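Local coordinates for tRNA (guanine(9)-N1)-methyltransferase (Schizosaccharomyces pombe, PDB 4JWG), which catalyses N1-methylation of guanosine at position 9 of cytoplasmic tRNA, using S-adenosyl-L-methionine as the methyl donor, at residues L35-D40 with I138-D143; S111-L116 with Q158-A163; S120-N125 with Y147-Q152; D124-E129 with K164-E169; F185-L190 with K199-V204. All blocks are in the same frame, centred on the assembly; numbering follows the deposited sequence.

Contact 1. Residues L35-D40 with I138-D143; sequences LDCAFD and IGAIVD. With ACY (acetic acid), chain B; ACY (acetic acid), chain C.
Ala140 CB sits 3.7 Å from Cys37 SG, just past the ends of two parallel strands. Phe39 turns its ring back over the second segment. Ring atom CE2 comes obliquely to Gly139 CA (3.8 Å), and the edge at CD2 meets Ala140 O (3.7 Å). Phe39 CB touches Ile141 CD1, carried there by CG1 anti to the backbone N (chi1 -180°). A serine in place of Phe39 would remove the ring and probably leave Gly139 CA uncovered and a gap beside Leu150. On the sheet face away from the Phe39 ring, Leu35 and Ile138 run side by side, CD2 to CD1 4.1 Å. Outward, two backbone bonds fix the register. Asp36 N gives to Ile138 O (2.8 Å), and Ala140 N reaches Asp36 O (2.7 Å) from above the carbonyl plane. Asp36 OD1 accepts from Ala38 N, an Asx turn. OD2 is bound by Tyr118 and Lys154. The cofactor-binding Gly139 gives its N to O of the chain C acetic acid (3.1 Å), probably from the crystallisation liquor. The pair is central in the sheet, with Thr74 beyond Leu35 and Cys37. Helix 45-63 packs on Ala140, helix 150-158 on Phe39 and helix 181-194 on Leu35 and Ile138.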
# COMPACT_ATOMS: atom_id res chain seq x y z
N LEU A 35 1.73 4.85 -0.44
CA LEU A 35 2.66 3.98 -1.11
C LEU A 35 3.98 4.68 -0.97
O LEU A 35 4.22 5.79 -1.52
CB LEU A 35 2.32 3.80 -2.58
CG LEU A 35 0.91 3.32 -2.86
CD1 LEU A 35 0.82 3.16 -4.35
CD2 LEU A 35 0.60 2.01 -2.11
N ASP A 36 4.84 4.06 -0.19
CA ASP A 36 6.12 4.69 0.02
C ASP A 36 7.11 4.39 -1.13
O ASP A 36 7.73 3.33 -1.17
CB ASP A 36 6.66 4.30 1.37
CG ASP A 36 8.09 4.66 1.52
OD1 ASP A 36 8.54 5.61 0.82
OD2 ASP A 36 8.75 4.00 2.35
N CYS A 37 7.26 5.34 -2.04
CA CYS A 37 8.04 5.11 -3.27
C CYS A 37 9.50 5.49 -3.24
O CYS A 37 10.11 5.71 -4.28
CB CYS A 37 7.33 5.72 -4.49
SG CYS A 37 5.56 5.42 -4.56
N ALA A 38 10.09 5.51 -2.05
CA ALA A 38 11.48 5.92 -1.92
C ALA A 38 12.50 4.84 -2.20
O ALA A 38 13.67 4.98 -1.86
CB ALA A 38 11.62 6.53 -0.54
N PHE A 39 12.09 3.75 -2.84
CA PHE A 39 13.01 2.62 -2.96
C PHE A 39 13.57 2.37 -4.32
O PHE A 39 14.13 1.31 -4.53
CB PHE A 39 12.30 1.33 -2.49
CG PHE A 39 11.82 1.40 -1.07
CD1 PHE A 39 12.71 1.24 -0.01
CD2 PHE A 39 10.48 1.65 -0.79
CE1 PHE A 39 12.29 1.36 1.29
CE2 PHE A 39 10.04 1.74 0.54
CZ PHE A 39 10.96 1.59 1.58
N ASP A 40 13.43 3.33 -5.25
CA ASP A 40 13.88 3.13 -6.66
C ASP A 40 15.37 2.95 -6.90
O ASP A 40 15.77 2.67 -8.03
CB ASP A 40 13.63 4.36 -7.51
CG ASP A 40 12.15 4.69 -7.69
OD1 ASP A 40 11.23 3.94 -7.25
OD2 ASP A 40 11.91 5.74 -8.30
N ILE A 138 2.56 1.28 2.69
CA ILE A 138 3.03 0.09 2.00
C ILE A 138 4.31 0.46 1.26
O ILE A 138 4.33 1.43 0.52
CB ILE A 138 1.98 -0.45 1.02
CG1 ILE A 138 0.64 -0.71 1.71
CG2 ILE A 138 2.46 -1.72 0.37
CD1 ILE A 138 -0.61 -0.79 0.64
N GLY A 139 5.38 -0.28 1.47
CA GLY A 139 6.63 0.02 0.81
C GLY A 139 6.53 -0.23 -0.67
O GLY A 139 6.20 -1.34 -1.11
N ALA A 140 6.76 0.81 -1.48
CA ALA A 140 6.64 0.59 -2.92
C ALA A 140 7.95 -0.04 -3.42
O ALA A 140 8.85 0.64 -3.95
CB ALA A 140 6.27 1.89 -3.67
N ILE A 141 8.03 -1.34 -3.22
CA ILE A 141 9.24 -2.14 -3.47
C ILE A 141 8.81 -3.50 -4.08
O ILE A 141 7.83 -4.10 -3.64
CB ILE A 141 10.10 -2.30 -2.13
CG1 ILE A 141 11.38 -3.11 -2.33
CG2 ILE A 141 9.29 -2.95 -1.04
CD1 ILE A 141 12.38 -2.53 -3.35
N VAL A 142 9.54 -3.95 -5.10
CA VAL A 142 9.28 -5.22 -5.81
C VAL A 142 10.33 -6.26 -5.36
O VAL A 142 11.46 -5.89 -5.06
CB VAL A 142 9.29 -4.99 -7.38
CG1 VAL A 142 9.72 -6.20 -8.13
CG2 VAL A 142 7.92 -4.59 -7.84
N ASP A 143 9.94 -7.53 -5.26
CA ASP A 143 10.82 -8.61 -4.78
C ASP A 143 11.38 -8.17 -3.44
O ASP A 143 12.60 -8.17 -3.25
CB ASP A 143 11.94 -8.92 -5.81
CG ASP A 143 12.48 -10.35 -5.71
OD1 ASP A 143 11.92 -11.26 -6.37
OD2 ASP A 143 13.47 -10.57 -4.96
C ACY B . 13.22 7.63 -4.70
O ACY B . 12.79 6.49 -5.07
OXT ACY B . 12.69 8.74 -5.00
CH3 ACY B . 14.44 7.65 -3.81
C ACY C . 5.17 -3.96 2.40
O ACY C . 5.10 -2.91 3.15
OXT ACY C . 4.47 -5.07 2.44
CH3 ACY C . 6.20 -3.87 1.30

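Contact 2. Residues S111-L116 with Q158-A163; sequences SQKEKL and QGIKTA
Gln158 O is faced by the end of Lys113, with CE at 3.4 Å and NZ at 3.7 Å. No hydrogen bond is made there; the nearer atom is the carbon CE, and the amine stays farther off. Lys113 gets this far because CG lies anti to the backbone N (chi1 156°) and the chain stays extended to its end. It passes alongside the turn that closes helix 150-158. Gly159 ends that helix in a Schellman motif. Its phi of 83° is one that a residue with a side chain takes with difficulty. Beneath the lysine lies the buried apolar pair. Leu116 CD1 meets Ile160 CG2 at 4.2 Å, and the two side chains cross obliquely. Ile160 holds CG2 anti to its carbonyl carbon and beside its N, which turns this methyl to the leucine. CG2 also has Lys113 CE at 4.4 Å, so one methyl touches both partners. Two backbone bonds shape the first segment: Lys115 N to Gln112 O (2.8 Å) and Leu116 N to Lys113 O (3.2 Å). They form the 3-10 turn that leads into strand 116-119. The amide of Gln158 is bound by Tyr105. The contact thus joins the start of strand 116-119 to the approach to edge strand 161-163. Helix 105-108 packs on Leu116 and Ile160, helix 150-158 backs Ile160, and strand 135-139 touches Leu116.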
# COMPACT_ATOMS: atom_id res chain seq x y z
N SER A 111 2.32 16.72 11.21
CA SER A 111 1.39 16.88 12.35
C SER A 111 0.69 15.60 12.84
O SER A 111 0.06 15.62 13.90
CB SER A 111 0.34 17.98 12.10
OG SER A 111 -0.11 18.01 10.76
N GLN A 112 0.81 14.50 12.10
CA GLN A 112 0.16 13.27 12.51
C GLN A 112 1.06 12.06 12.59
O GLN A 112 0.59 10.93 12.42
CB GLN A 112 -0.99 12.99 11.57
CG GLN A 112 -2.00 14.10 11.49
CD GLN A 112 -3.03 13.86 10.41
OE1 GLN A 112 -2.77 14.13 9.23
NE2 GLN A 112 -4.19 13.35 10.80
N LYS A 113 2.35 12.27 12.88
CA LYS A 113 3.34 11.18 12.96
C LYS A 113 2.90 9.94 13.75
O LYS A 113 3.14 8.82 13.33
CB LYS A 113 4.72 11.68 13.48
CG LYS A 113 5.62 10.59 14.16
CD LYS A 113 6.96 11.13 14.74
CE LYS A 113 7.95 10.03 15.16
NZ LYS A 113 8.96 10.54 16.15
N GLU A 114 2.27 10.15 14.91
CA GLU A 114 1.84 9.03 15.76
C GLU A 114 0.63 8.30 15.19
O GLU A 114 0.15 7.34 15.78
CB GLU A 114 1.58 9.48 17.22
CG GLU A 114 0.23 10.19 17.50
CD GLU A 114 0.01 11.47 16.65
OE1 GLU A 114 1.00 12.12 16.24
OE2 GLU A 114 -1.18 11.81 16.39
N LYS A 115 0.15 8.74 14.03
CA LYS A 115 -0.98 8.08 13.38
C LYS A 115 -0.53 7.16 12.25
O LYS A 115 -1.35 6.47 11.67
CB LYS A 115 -1.99 9.12 12.88
CG LYS A 115 -2.90 9.66 14.01
CD LYS A 115 -3.30 11.13 13.78
CE LYS A 115 -4.05 11.72 15.01
NZ LYS A 115 -4.28 13.21 14.92
N LEU A 116 0.77 7.17 11.96
CA LEU A 116 1.39 6.37 10.92
C LEU A 116 1.65 4.94 11.36
O LEU A 116 2.16 4.72 12.45
CB LEU A 116 2.73 6.96 10.54
CG LEU A 116 2.78 8.36 9.93
CD1 LEU A 116 4.20 8.90 10.04
CD2 LEU A 116 2.34 8.29 8.48
N GLN A 158 12.63 5.44 12.45
CA GLN A 158 11.88 6.70 12.48
C GLN A 158 11.03 6.91 13.73
O GLN A 158 10.43 7.98 13.93
CB GLN A 158 11.01 6.84 11.23
CG GLN A 158 11.79 7.16 9.99
CD GLN A 158 10.94 7.13 8.72
OE1 GLN A 158 11.33 7.73 7.71
NE2 GLN A 158 9.79 6.44 8.75
N GLY A 159 10.96 5.88 14.56
CA GLY A 159 10.13 5.95 15.74
C GLY A 159 8.67 5.63 15.50
O GLY A 159 7.84 5.79 16.41
N ILE A 160 8.31 5.14 14.31
CA ILE A 160 6.91 4.83 14.02
C ILE A 160 6.55 3.35 14.21
O ILE A 160 7.41 2.48 14.19
CB ILE A 160 6.46 5.36 12.65
CG1 ILE A 160 6.92 4.44 11.53
CG2 ILE A 160 6.90 6.81 12.43
CD1 ILE A 160 6.83 5.06 10.12
N LYS A 161 5.27 3.09 14.42
CA LYS A 161 4.78 1.73 14.66
C LYS A 161 4.76 0.90 13.35
O LYS A 161 4.54 1.43 12.27
CB LYS A 161 3.40 1.78 15.32
CG LYS A 161 3.09 0.57 16.23
CD LYS A 161 2.16 0.93 17.42
CE LYS A 161 2.83 1.84 18.44
NZ LYS A 161 1.85 2.62 19.24
N THR A 162 5.04 -0.39 13.46
CA THR A 162 5.00 -1.29 12.34
C THR A 162 4.00 -2.34 12.70
O THR A 162 3.82 -2.61 13.88
CB THR A 162 6.35 -2.03 12.13
OG1 THR A 162 6.63 -2.85 13.28
CG2 THR A 162 7.49 -1.07 11.85
N ALA A 163 3.36 -2.94 11.71
CA ALA A 163 2.47 -4.08 11.98
C ALA A 163 2.33 -4.84 10.72
O ALA A 163 2.53 -4.28 9.65
CB ALA A 163 1.08 -3.64 12.46

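Contact 3. Residues S120-N125 with Y147-Q152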
# COMPACT_ATOMS: atom_id res chain seq x y z
N SER A 120 4.57 -4.26 7.63
CA SER A 120 5.75 -5.06 7.35
C SER A 120 5.52 -6.46 7.86
O SER A 120 5.21 -6.64 9.05
CB SER A 120 7.01 -4.46 8.01
OG SER A 120 7.95 -5.50 8.27
N ALA A 121 5.72 -7.44 6.98
CA ALA A 121 5.62 -8.86 7.36
C ALA A 121 6.56 -9.27 8.50
O ALA A 121 6.41 -10.39 9.03
CB ALA A 121 5.86 -9.77 6.15
N ASP A 122 7.54 -8.40 8.82
CA ASP A 122 8.57 -8.69 9.82
C ASP A 122 8.21 -8.14 11.21
O ASP A 122 8.94 -8.37 12.18
CB ASP A 122 9.95 -8.12 9.39
CG ASP A 122 10.46 -8.72 8.07
OD1 ASP A 122 10.40 -9.98 7.88
OD2 ASP A 122 10.90 -7.91 7.19
N SER A 123 7.11 -7.41 11.32
CA SER A 123 6.69 -6.91 12.60
C SER A 123 6.29 -8.02 13.56
O SER A 123 5.83 -9.09 13.13
CB SER A 123 5.51 -5.98 12.41
OG SER A 123 5.55 -4.98 13.39
N ASP A 124 6.45 -7.77 14.86
CA ASP A 124 5.88 -8.66 15.87
C ASP A 124 4.45 -8.22 16.21
O ASP A 124 3.70 -8.97 16.84
CB ASP A 124 6.72 -8.68 17.15
CG ASP A 124 8.22 -8.72 16.86
OD1 ASP A 124 8.71 -9.80 16.46
OD2 ASP A 124 8.89 -7.68 17.03
N ASN A 125 4.09 -7.02 15.79
CA ASN A 125 2.70 -6.57 15.84
C ASN A 125 1.83 -7.06 14.72
O ASN A 125 2.28 -7.30 13.64
CB ASN A 125 2.65 -5.06 15.81
CG ASN A 125 3.25 -4.46 17.04
OD1 ASN A 125 3.29 -5.10 18.11
ND2 ASN A 125 3.74 -3.23 16.91
N TYR A 147 15.51 -8.15 0.67
CA TYR A 147 15.90 -7.12 1.59
C TYR A 147 15.41 -7.45 2.97
O TYR A 147 14.28 -7.22 3.27
CB TYR A 147 15.35 -5.79 1.10
CG TYR A 147 15.81 -5.45 -0.29
CD1 TYR A 147 17.14 -5.28 -0.56
CD2 TYR A 147 14.93 -5.36 -1.33
CE1 TYR A 147 17.58 -5.02 -1.80
CE2 TYR A 147 15.38 -5.09 -2.60
CZ TYR A 147 16.71 -4.91 -2.81
OH TYR A 147 17.20 -4.64 -4.04
N LYS A 148 16.27 -7.98 3.82
CA LYS A 148 15.85 -8.45 5.14
C LYS A 148 15.46 -7.31 6.08
O LYS A 148 16.29 -6.46 6.41
CB LYS A 148 16.94 -9.30 5.78
N ASN A 149 14.20 -7.30 6.51
CA ASN A 149 13.72 -6.33 7.49
C ASN A 149 13.76 -4.92 6.97
O ASN A 149 13.75 -3.96 7.75
CB ASN A 149 14.52 -6.39 8.80
CG ASN A 149 14.45 -7.73 9.49
OD1 ASN A 149 13.45 -8.44 9.44
ND2 ASN A 149 15.54 -8.10 10.15
N LEU A 150 13.77 -4.79 5.64
CA LEU A 150 13.93 -3.49 4.99
C LEU A 150 13.00 -2.40 5.47
O LEU A 150 13.44 -1.29 5.77
CB LEU A 150 13.64 -3.64 3.50
CG LEU A 150 13.55 -2.30 2.76
CD1 LEU A 150 14.93 -1.72 2.61
CD2 LEU A 150 12.87 -2.45 1.43
N CYS A 151 11.71 -2.72 5.54
CA CYS A 151 10.69 -1.75 5.97
C CYS A 151 10.59 -1.69 7.51
O CYS A 151 10.18 -0.69 8.04
CB CYS A 151 9.31 -2.02 5.34
SG CYS A 151 9.26 -1.95 3.48
N GLN A 152 10.96 -2.76 8.22
CA GLN A 152 11.03 -2.72 9.70
C GLN A 152 12.10 -1.74 10.13
O GLN A 152 11.84 -0.87 10.98
CB GLN A 152 11.40 -4.08 10.28
CG GLN A 152 10.28 -4.83 10.93
CD GLN A 152 9.68 -4.15 12.14
OE1 GLN A 152 10.37 -3.57 12.99
NE2 GLN A 152 8.38 -4.21 12.23
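Gln152 is bent at chi2 (-63°), with chi1 at an unusual -106°, and this folds its chain towards Asp122 and Ser123. The 120-125 loop opens with a type I beta turn from Ser120 to Ser123. It follows strand 116-119, in the part of the SPOUT methyltransferase fold that holds the cofactor site. The second segment makes a type II turn from Tyr147 to Leu150, then enters helix 150-158. Tyr147 and Cys151 both bind S-adenosyl-L-methionine. Gln152 CG packs on Asp122 CB at 3.6 Å. Its NE2 lies 3.2 Å from Ser123 OG, and each also lies close to Thr162 OG1, its probable hydrogen-bond partner, though the modelled distances are too short to trust. Asp122 and Asn149 cross at about a right angle, with carboxylate and amide planes 87° apart. Their oxygens OD2 and OD1 are 3.4 Å apart. Both are acceptors, so no bond joins them. Asp122 OD2 also lies 3.2 Å from Asn149 CA. Ser120 CB touches Cys151 CB at 4.3 Å. Ser120 OG, set anti to its backbone N, accepts from Asp122 N at 3.0 Å in an ST turn, and the same oxygen is 3.6 Å from Gln152 CG.

Contact 4. Residues D124-E129 with K164-E169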
# COMPACT_ATOMS: atom_id res chain seq x y z
N ASP A 124 6.45 -7.77 14.86
CA ASP A 124 5.88 -8.66 15.87
C ASP A 124 4.45 -8.22 16.21
O ASP A 124 3.70 -8.97 16.84
CB ASP A 124 6.72 -8.68 17.15
CG ASP A 124 8.22 -8.72 16.86
OD1 ASP A 124 8.71 -9.80 16.46
OD2 ASP A 124 8.89 -7.68 17.03
N ASN A 125 4.09 -7.02 15.79
CA ASN A 125 2.70 -6.57 15.84
C ASN A 125 1.83 -7.06 14.72
O ASN A 125 2.28 -7.30 13.64
CB ASN A 125 2.65 -5.06 15.81
CG ASN A 125 3.25 -4.46 17.04
OD1 ASN A 125 3.29 -5.10 18.11
ND2 ASN A 125 3.74 -3.23 16.91
N THR A 126 0.54 -7.18 15.01
CA THR A 126 -0.40 -7.59 14.01
C THR A 126 -1.63 -6.70 14.10
O THR A 126 -2.21 -6.52 15.19
CB THR A 126 -0.82 -9.04 14.17
OG1 THR A 126 0.34 -9.84 14.38
CG2 THR A 126 -1.50 -9.53 12.94
N ILE A 127 -2.00 -6.14 12.96
CA ILE A 127 -3.30 -5.51 12.79
C ILE A 127 -4.43 -6.49 13.01
O ILE A 127 -4.44 -7.59 12.47
CB ILE A 127 -3.48 -4.97 11.36
CG1 ILE A 127 -2.58 -3.78 11.15
CG2 ILE A 127 -4.89 -4.51 11.15
CD1 ILE A 127 -2.72 -2.79 12.27
N THR A 128 -5.42 -6.09 13.76
CA THR A 128 -6.64 -6.91 13.81
C THR A 128 -7.84 -6.18 13.19
O THR A 128 -8.83 -6.82 12.84
CB THR A 128 -6.93 -7.44 15.22
OG1 THR A 128 -7.01 -6.34 16.14
CG2 THR A 128 -5.80 -8.35 15.69
N GLU A 129 -7.70 -4.85 13.04
CA GLU A 129 -8.68 -3.95 12.43
C GLU A 129 -7.95 -2.70 11.96
O GLU A 129 -6.91 -2.36 12.48
CB GLU A 129 -9.75 -3.50 13.43
CG GLU A 129 -10.60 -4.57 14.04
CD GLU A 129 -10.48 -4.55 15.57
OE1 GLU A 129 -9.98 -5.57 16.16
OE2 GLU A 129 -10.84 -3.48 16.16
N LYS A 164 1.98 -6.12 10.85
CA LYS A 164 1.69 -6.96 9.73
C LYS A 164 0.19 -7.29 9.70
O LYS A 164 -0.56 -7.03 10.66
CB LYS A 164 2.53 -8.23 9.82
CG LYS A 164 2.12 -9.14 10.93
CD LYS A 164 2.79 -10.48 10.84
CE LYS A 164 2.85 -11.09 12.23
NZ LYS A 164 4.22 -11.68 12.33
N LEU A 165 -0.25 -7.85 8.58
CA LEU A 165 -1.63 -8.20 8.39
C LEU A 165 -1.85 -9.52 9.11
O LEU A 165 -0.94 -10.34 9.17
CB LEU A 165 -1.89 -8.40 6.90
CG LEU A 165 -1.79 -7.23 5.93
CD1 LEU A 165 -1.44 -7.71 4.54
CD2 LEU A 165 -3.08 -6.51 5.90
N PRO A 166 -3.06 -9.75 9.64
CA PRO A 166 -3.30 -10.96 10.42
C PRO A 166 -3.76 -12.09 9.53
O PRO A 166 -4.93 -12.52 9.62
CB PRO A 166 -4.45 -10.55 11.35
CG PRO A 166 -5.27 -9.63 10.48
CD PRO A 166 -4.30 -8.93 9.52
N ILE A 167 -2.85 -12.58 8.69
CA ILE A 167 -3.22 -13.50 7.62
C ILE A 167 -2.40 -14.79 7.65
O ILE A 167 -2.49 -15.60 6.73
CB ILE A 167 -3.11 -12.82 6.20
CG1 ILE A 167 -1.71 -12.23 5.98
CG2 ILE A 167 -4.12 -11.70 6.01
CD1 ILE A 167 -1.34 -12.17 4.53
N ASP A 168 -1.61 -15.01 8.70
CA ASP A 168 -0.74 -16.19 8.76
C ASP A 168 -1.46 -17.54 8.63
O ASP A 168 -0.92 -18.46 8.01
CB ASP A 168 0.11 -16.15 10.02
CG ASP A 168 -0.46 -15.22 11.08
OD1 ASP A 168 -1.56 -15.52 11.64
OD2 ASP A 168 0.17 -14.15 11.34
N GLU A 169 -2.67 -17.67 9.18
CA GLU A 169 -3.47 -18.91 9.00
C GLU A 169 -3.95 -19.17 7.54
O GLU A 169 -4.51 -20.23 7.29
CB GLU A 169 -4.70 -18.93 9.94
CG GLU A 169 -4.43 -18.56 11.39
CD GLU A 169 -5.33 -17.43 11.87
OE1 GLU A 169 -4.88 -16.26 11.85
OE2 GLU A 169 -6.49 -17.71 12.24
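Thr126 is the hub, and its two branches face different partners. The side chain crosses Lys164 at a slant on one side and Pro166 at a slant on the other. OG1 points to the lysine and lies 3.5 Å from Lys164 CE. CG2 points to the proline and lies 3.5 Å from Pro166 CB. With chi1 at -46° the methyl is anti to the backbone N, and this sets it against the ring. Lys164 places CG between its own N and carbonyl carbon (chi1 70°). Its chain therefore runs past Asn125 O, with CG at 3.3 Å, and then past Thr126 OG1. NZ goes on to bind Ser123 O. The Pro166 ring packs against the backbone carbonyl of Ile127, with CG closest to its O (3.0 Å). Pro166 CD is 4.4 Å from Ile127 CB. Two backbone bonds grip Lys164. Its N gives to Asn125 O (3.0 Å), meeting that oxygen from above the carbonyl plane. Its O accepts from Ile127 N (2.9 Å), nearly along the C=O axis. They make a single bridge between Thr126 and Lys164. Pro166 then centres an inverse gamma turn. Trp197 of helix 197-204 packs on Ile127, Leu165 and Pro166. Leu165 turns away from the loop towards helix 181-194. Leu165 binds S-adenosyl-L-methionine. The contact is an isolated bridge joining two loops beside the cofactor site of the SPOUT fold.

Contact 5. Residues F185-L190 with K199-V204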
# COMPACT_ATOMS: atom_id res chain seq x y z
N PHE A 185 -2.58 -3.78 -0.71
CA PHE A 185 -3.56 -2.72 -0.78
C PHE A 185 -4.98 -3.28 -0.89
O PHE A 185 -5.89 -2.84 -0.15
CB PHE A 185 -3.28 -1.76 -1.95
CG PHE A 185 -4.32 -0.68 -2.10
CD1 PHE A 185 -4.18 0.55 -1.45
CD2 PHE A 185 -5.48 -0.92 -2.84
CE1 PHE A 185 -5.18 1.55 -1.57
CE2 PHE A 185 -6.50 0.06 -2.96
CZ PHE A 185 -6.35 1.30 -2.32
N GLU A 186 -5.16 -4.23 -1.83
CA GLU A 186 -6.46 -4.88 -2.12
C GLU A 186 -6.99 -5.58 -0.90
O GLU A 186 -8.17 -5.48 -0.58
CB GLU A 186 -6.37 -5.86 -3.32
CG GLU A 186 -6.35 -5.17 -4.77
CD GLU A 186 -5.91 -6.10 -6.00
OE1 GLU A 186 -5.71 -5.58 -7.14
OE2 GLU A 186 -5.77 -7.35 -5.84
N ILE A 187 -6.13 -6.28 -0.18
CA ILE A 187 -6.54 -6.86 1.10
C ILE A 187 -7.08 -5.80 2.08
O ILE A 187 -8.09 -6.02 2.72
CB ILE A 187 -5.38 -7.68 1.76
CG1 ILE A 187 -5.04 -8.90 0.88
CG2 ILE A 187 -5.74 -8.08 3.16
CD1 ILE A 187 -3.64 -9.49 1.09
N LEU A 188 -6.43 -4.65 2.16
CA LEU A 188 -6.86 -3.63 3.11
C LEU A 188 -8.21 -3.02 2.73
O LEU A 188 -9.13 -2.88 3.55
CB LEU A 188 -5.84 -2.53 3.17
CG LEU A 188 -4.47 -2.99 3.61
CD1 LEU A 188 -3.58 -1.82 3.37
CD2 LEU A 188 -4.53 -3.37 5.10
N SER A 189 -8.29 -2.65 1.45
CA SER A 189 -9.47 -2.14 0.86
C SER A 189 -10.60 -3.14 1.02
O SER A 189 -11.64 -2.84 1.62
CB SER A 189 -9.17 -1.88 -0.60
OG SER A 189 -10.33 -1.43 -1.21
N LEU A 190 -10.41 -4.35 0.51
CA LEU A 190 -11.42 -5.37 0.74
C LEU A 190 -11.76 -5.62 2.25
O LEU A 190 -12.89 -6.11 2.56
CB LEU A 190 -11.11 -6.67 -0.01
CG LEU A 190 -11.39 -6.60 -1.52
CD1 LEU A 190 -10.85 -7.79 -2.34
CD2 LEU A 190 -12.88 -6.46 -1.75
N LYS A 199 -12.30 -13.33 4.42
CA LYS A 199 -13.10 -13.10 3.20
C LYS A 199 -12.25 -12.22 2.32
O LYS A 199 -12.12 -12.49 1.11
CB LYS A 199 -14.43 -12.40 3.48
CG LYS A 199 -15.44 -13.22 4.29
CD LYS A 199 -16.79 -12.47 4.56
N ALA A 200 -11.66 -11.19 2.95
CA ALA A 200 -10.78 -10.23 2.26
C ALA A 200 -9.59 -10.92 1.62
O ALA A 200 -9.30 -10.70 0.44
CB ALA A 200 -10.29 -9.14 3.22
N PHE A 201 -8.93 -11.78 2.37
CA PHE A 201 -7.73 -12.37 1.83
C PHE A 201 -8.07 -13.27 0.64
O PHE A 201 -7.45 -13.20 -0.41
CB PHE A 201 -6.95 -13.13 2.90
CG PHE A 201 -5.85 -13.96 2.34
CD1 PHE A 201 -6.08 -15.30 2.00
CD2 PHE A 201 -4.61 -13.41 2.10
CE1 PHE A 201 -5.06 -16.11 1.44
CE2 PHE A 201 -3.58 -14.19 1.56
CZ PHE A 201 -3.81 -15.54 1.22
N MET A 202 -9.09 -14.11 0.82
CA MET A 202 -9.48 -15.08 -0.19
C MET A 202 -9.93 -14.40 -1.47
O MET A 202 -9.69 -14.89 -2.58
CB MET A 202 -10.55 -16.01 0.38
CG MET A 202 -10.03 -16.94 1.51
SD MET A 202 -8.65 -18.04 1.01
CE MET A 202 -9.55 -19.24 0.02
N GLU A 203 -10.57 -13.24 -1.33
CA GLU A 203 -10.95 -12.50 -2.49
C GLU A 203 -9.75 -12.10 -3.35
O GLU A 203 -9.87 -12.00 -4.56
CB GLU A 203 -11.74 -11.28 -2.09
CG GLU A 203 -13.18 -11.39 -2.49
CD GLU A 203 -13.33 -11.28 -3.98
OE1 GLU A 203 -12.42 -10.69 -4.62
OE2 GLU A 203 -14.33 -11.78 -4.52
N VAL A 204 -8.60 -11.90 -2.73
CA VAL A 204 -7.45 -11.35 -3.44
C VAL A 204 -6.55 -12.44 -3.97
O VAL A 204 -5.97 -12.29 -5.04
CB VAL A 204 -6.61 -10.35 -2.56
CG1 VAL A 204 -5.48 -9.77 -3.35
CG2 VAL A 204 -7.48 -9.23 -2.00
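Val204 reaches across to helix 181-194, beginning at CB, which lies 4.0 Å from Ile187 CG1. From there the two methyls part. CG1, anti to the backbone N (chi1 -178°), goes to Glu186 and meets OE2 at 3.5 Å and the aliphatic CB at 4.0 Å. CG2 goes between Ile187 and Leu190, touching Ile187 CG1 at 3.8 Å and Leu190 CD1 at 3.7 Å. An alanine at this position is likely to leave a gap between Ile187 and Leu190, with Leu190 CD1 freer to turn. Val204 and Ile187 cross at about a right angle. Leu190 CD1 also rests on Glu203 CB (3.6 Å), again nearly at a right angle. Further along, Ala200 has a CB small enough to let the backbones close in. It meets Leu190 CB at 4.1 Å. Ile187 CD1 lies obliquely by the Phe201 ring, the two side chains pointing the same way. No hydrogen bond joins the segments; the contact is mainly apolar packing. The axes of the short segments approach to 8.4 Å at 137°. Helices 181-194 and 197-204 follow one another directly and fold back as a splayed helical hairpin at the C-terminal end of the methyltransferase domain.

Contacts 1, 3 and 4 hold residues of the S-adenosyl-L-methionine site, and contact 1 also the proton acceptor Asp143. Contacts 1 and 3 touch where Phe39 CE1 meets Leu150 CD2 (3.9 Å). Acetic acid lies about 4 Å from the Cys151 side chain. Contacts 3 and 4 share Asp124 and Asn125. Contact 2 is farther from the site, about 9 Å between the Ile160 and Cys151 side chains, but its Thr162 O binds Asn125 ND2 (3.1 Å). Contact 5 backs the site: the Ile187 side chain is about 4 Å from those of cofactor-binding Leu165 and Leu179. It meets contact 4 through Leu188 CD2 and Leu165 CD2 (3.5 Å), and contact 1 through Phe185 CA and Ile138 CD1 (3.8 Å).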